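Local coordinates for protein 2-polyprenyl-6-methoxyphenol hydroxylase-like FAD-dependent oxidoreductase (Streptomyces sp. NRRL 11266, PDB 6UI5) that binds flavin-adenine dinucleotide and is probably an FAD-dependent oxidoreductase with a Rossmann-type dinucleotide-binding domain, at residues 66-71 with 92-97. Sequence-based numbering, arbitrary orientation.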
ATOM      1  N   GLY A  66      23.398  -6.632  28.447  1.00 86.11           N
ATOM      2  CA  GLY A  66      22.750  -7.838  28.911  1.00 92.71           C
ATOM      3  C   GLY A  66      21.434  -8.172  28.242  1.00 96.81           C
ATOM      4  O   GLY A  66      20.946  -9.304  28.399  1.00 89.99           O
ATOM      5  N   THR A  67      20.839  -7.232  27.506  1.00 97.58           N
ATOM      6  CA  THR A  67      19.536  -7.443  26.895  1.00 95.37           C
ATOM      7  C   THR A  67      19.700  -7.926  25.463  1.00 89.46           C
ATOM      8  O   THR A  67      20.660  -7.572  24.774  1.00 90.94           O
ATOM      9  CB  THR A  67      18.705  -6.162  26.912  1.00 98.86           C
ATOM     10  OG1 THR A  67      19.348  -5.169  26.104  1.00103.82           O
ATOM     11  CG2 THR A  67      18.527  -5.642  28.347  1.00 94.53           C
ATOM     12  N   VAL A  68      18.749  -8.742  25.020  1.00 88.78           N
ATOM     13  CA  VAL A  68      18.849  -9.382  23.711  1.00 83.37           C
ATOM     14  C   VAL A  68      18.475  -8.395  22.608  1.00 72.66           C
ATOM     15  O   VAL A  68      17.720  -7.439  22.819  1.00 69.37           O
ATOM     16  CB  VAL A  68      17.968 -10.653  23.662  1.00 80.35           C
ATOM     17  CG1 VAL A  68      18.655 -11.799  24.387  1.00 84.00           C
ATOM     18  CG2 VAL A  68      16.620 -10.399  24.294  1.00 78.75           C
ATOM     19  N   THR A  69      19.010  -8.618  21.415  1.00 64.20           N
ATOM     20  CA  THR A  69      18.561  -7.898  20.232  1.00 68.53           C
ATOM     21  C   THR A  69      17.963  -8.893  19.255  1.00 78.73           C
ATOM     22  O   THR A  69      18.379 -10.050  19.191  1.00 81.76           O
ATOM     23  CB  THR A  69      19.696  -7.136  19.518  1.00 57.54           C
ATOM     24  OG1 THR A  69      20.532  -8.070  18.815  1.00 62.29           O
ATOM     25  CG2 THR A  69      20.536  -6.354  20.510  1.00 50.88           C
ATOM     26  N   PHE A  70      16.976  -8.442  18.499  1.00 86.86           N
ATOM     27  CA  PHE A  70      16.671  -9.229  17.321  1.00 91.46           C
ATOM     28  C   PHE A  70      16.578  -8.277  16.144  1.00 85.58           C
ATOM     29  O   PHE A  70      16.048  -7.168  16.285  1.00 80.51           O
ATOM     30  CB  PHE A  70      15.392 -10.048  17.461  1.00 95.02           C
ATOM     31  CG  PHE A  70      14.143  -9.257  17.350  1.00 95.94           C
ATOM     32  CD1 PHE A  70      13.766  -8.390  18.355  1.00 92.71           C
ATOM     33  CD2 PHE A  70      13.315  -9.417  16.246  1.00105.70           C
ATOM     34  CE1 PHE A  70      12.590  -7.685  18.260  1.00 99.35           C
ATOM     35  CE2 PHE A  70      12.137  -8.711  16.137  1.00105.09           C
ATOM     36  CZ  PHE A  70      11.771  -7.841  17.145  1.00104.93           C
ATOM     37  N   PRO A  71      17.130  -8.665  14.995  1.00 87.35           N
ATOM     38  CA  PRO A  71      17.499  -7.674  13.982  1.00 90.39           C
ATOM     39  C   PRO A  71      16.567  -7.682  12.793  1.00 92.17           C
ATOM     40  O   PRO A  71      16.955  -7.333  11.669  1.00100.86           O
ATOM     41  CB  PRO A  71      18.913  -8.111  13.592  1.00 89.76           C
ATOM     42  CG  PRO A  71      18.924  -9.639  13.863  1.00 91.47           C
ATOM     43  CD  PRO A  71      17.650  -9.991  14.635  1.00 90.01           C
ATOM     44  N   THR A  92      16.469  -3.336  17.403  1.00 60.55           N
ATOM     45  CA  THR A  92      15.609  -3.218  18.580  1.00 50.44           C
ATOM     46  C   THR A  92      16.204  -4.002  19.738  1.00 51.09           C
ATOM     47  O   THR A  92      16.603  -5.160  19.576  1.00 58.17           O
ATOM     48  CB  THR A  92      14.204  -3.727  18.278  1.00 46.61           C
ATOM     49  OG1 THR A  92      13.497  -2.756  17.513  1.00 49.31           O
ATOM     50  CG2 THR A  92      13.435  -3.947  19.545  1.00 46.11           C
ATOM     51  N   HIS A  93      16.283  -3.360  20.903  1.00 50.38           N
ATOM     52  CA  HIS A  93      16.756  -4.016  22.112  1.00 61.28           C
ATOM     53  C   HIS A  93      15.586  -4.359  23.041  1.00 60.17           C
ATOM     54  O   HIS A  93      14.603  -3.616  23.135  1.00 53.33           O
ATOM     55  CB  HIS A  93      17.769  -3.140  22.847  1.00 58.62           C
ATOM     56  CG  HIS A  93      19.134  -3.132  22.230  1.00 65.99           C
ATOM     57  ND1 HIS A  93      19.378  -2.636  20.968  1.00 67.34           N
ATOM     58  CD2 HIS A  93      20.336  -3.521  22.722  1.00 67.29           C
ATOM     59  CE1 HIS A  93      20.670  -2.737  20.702  1.00 69.65           C
ATOM     60  NE2 HIS A  93      21.271  -3.273  21.749  1.00 70.83           N
ATOM     61  N   MET A  94      15.701  -5.486  23.743  1.00 73.37           N
ATOM     62  CA  MET A  94      14.601  -5.993  24.569  1.00 69.93           C
ATOM     63  C   MET A  94      14.760  -5.424  25.974  1.00 64.39           C
ATOM     64  O   MET A  94      15.311  -6.046  26.881  1.00 74.37           O
ATOM     65  CB  MET A  94      14.589  -7.512  24.553  1.00 75.66           C
ATOM     66  CG  MET A  94      14.440  -8.094  23.142  1.00 86.09           C
ATOM     67  SD  MET A  94      12.772  -8.213  22.464  1.00100.43           S
ATOM     68  CE  MET A  94      12.666  -6.747  21.464  1.00101.92           C
ATOM     69  N   VAL A  95      14.293  -4.192  26.133  1.00 58.08           N
ATOM     70  CA  VAL A  95      14.359  -3.467  27.389  1.00 56.73           C
ATOM     71  C   VAL A  95      12.957  -3.432  27.966  1.00 66.97           C
ATOM     72  O   VAL A  95      11.979  -3.243  27.239  1.00 76.29           O
ATOM     73  CB  VAL A  95      14.909  -2.039  27.225  1.00 53.14           C
ATOM     74  CG1 VAL A  95      15.105  -1.417  28.590  1.00 60.61           C
ATOM     75  CG2 VAL A  95      16.229  -2.050  26.439  1.00 55.34           C
ATOM     76  N   LEU A  96      12.857  -3.633  29.265  1.00 66.72           N
ATOM     77  CA  LEU A  96      11.564  -3.734  29.901  1.00 69.13           C
ATOM     78  C   LEU A  96      11.110  -2.342  30.307  1.00 64.62           C
ATOM     79  O   LEU A  96      11.880  -1.582  30.906  1.00 62.01           O
ATOM     80  CB  LEU A  96      11.636  -4.676  31.100  1.00 84.35           C
ATOM     81  CG  LEU A  96      12.238  -6.040  30.708  1.00103.28           C
ATOM     82  CD1 LEU A  96      13.798  -6.089  30.718  1.00114.10           C
ATOM     83  CD2 LEU A  96      11.642  -7.204  31.507  1.00100.98           C
ATOM     84  N   GLN A  97       9.879  -1.998  29.930  1.00 55.53           N
ATOM     85  CA  GLN A  97       9.305  -0.696  30.239  1.00 53.19           C
ATOM     86  C   GLN A  97       9.580  -0.246  31.672  1.00 55.84           C
ATOM     87  O   GLN A  97       9.972   0.903  31.888  1.00 65.22           O
ATOM     88  CB  GLN A  97       7.803  -0.707  29.970  1.00 55.66           C
ATOM     89  CG  GLN A  97       7.174   0.676  30.001  1.00 55.77           C
ATOM     90  CD  GLN A  97       5.717   0.663  29.609  1.00 61.68           C
ATOM     91  OE1 GLN A  97       5.244  -0.276  28.961  1.00 63.02           O
ATOM     92  NE2 GLN A  97       4.981   1.699  30.031  1.00 54.99           N
TER
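In Thr69, chi1 of 74° puts OG1 between the backbone N and the carbonyl carbon, which leaves the CG2 methyl beside N and anti to the carbonyl carbon; His93 CG, at -77°, lies the same way, and the methyl settles on the imidazole. Here an edge strand, residues 92-93, runs antiparallel to the start of strand 69-75 in a small three-stranded sheet of the FAD-binding part of the chain. Thr69 and His93 form a non-hydrogen-bonded pair, and the two side chains lie side by side. The resulting CH-pi contact puts Thr69 CG2 3.5 Å from the His93 ring centroid, over the face and displaced toward NE2. Thr67 OG1 meets the same ring at its edge, near CD2, but spends its hydrogen bond on the carbonyl of Arg64; His93 ND1 is bonded to the carbonyl of Pro91. Between the backbones, Met94 N gives a bond of 3.0 Å to Val68 O, which it meets nearly head-on to the carbonyl. Met94 is the centre of an inverse gamma turn, after which the chain runs on to Gln97, which touches the flavin-adenine dinucleotide. Beside the face carrying Phe70 and Thr92, the Met94 side chain bends twice and crosses that of Phe70 at about a right angle. Met94 SD stands obliquely 5.2 Å from the Phe70 ring centroid, a Met-aromatic contact, while Thr92 CG2 approaches Phe70 CE1 at 4.0 Å. The base of the Met94 side chain packs on Val68, with Met94 CG 3.4 Å from Val68 CG2; at its far end, methyl CE comes up to the edge of the Phe70 ring beside CE1 and CD1.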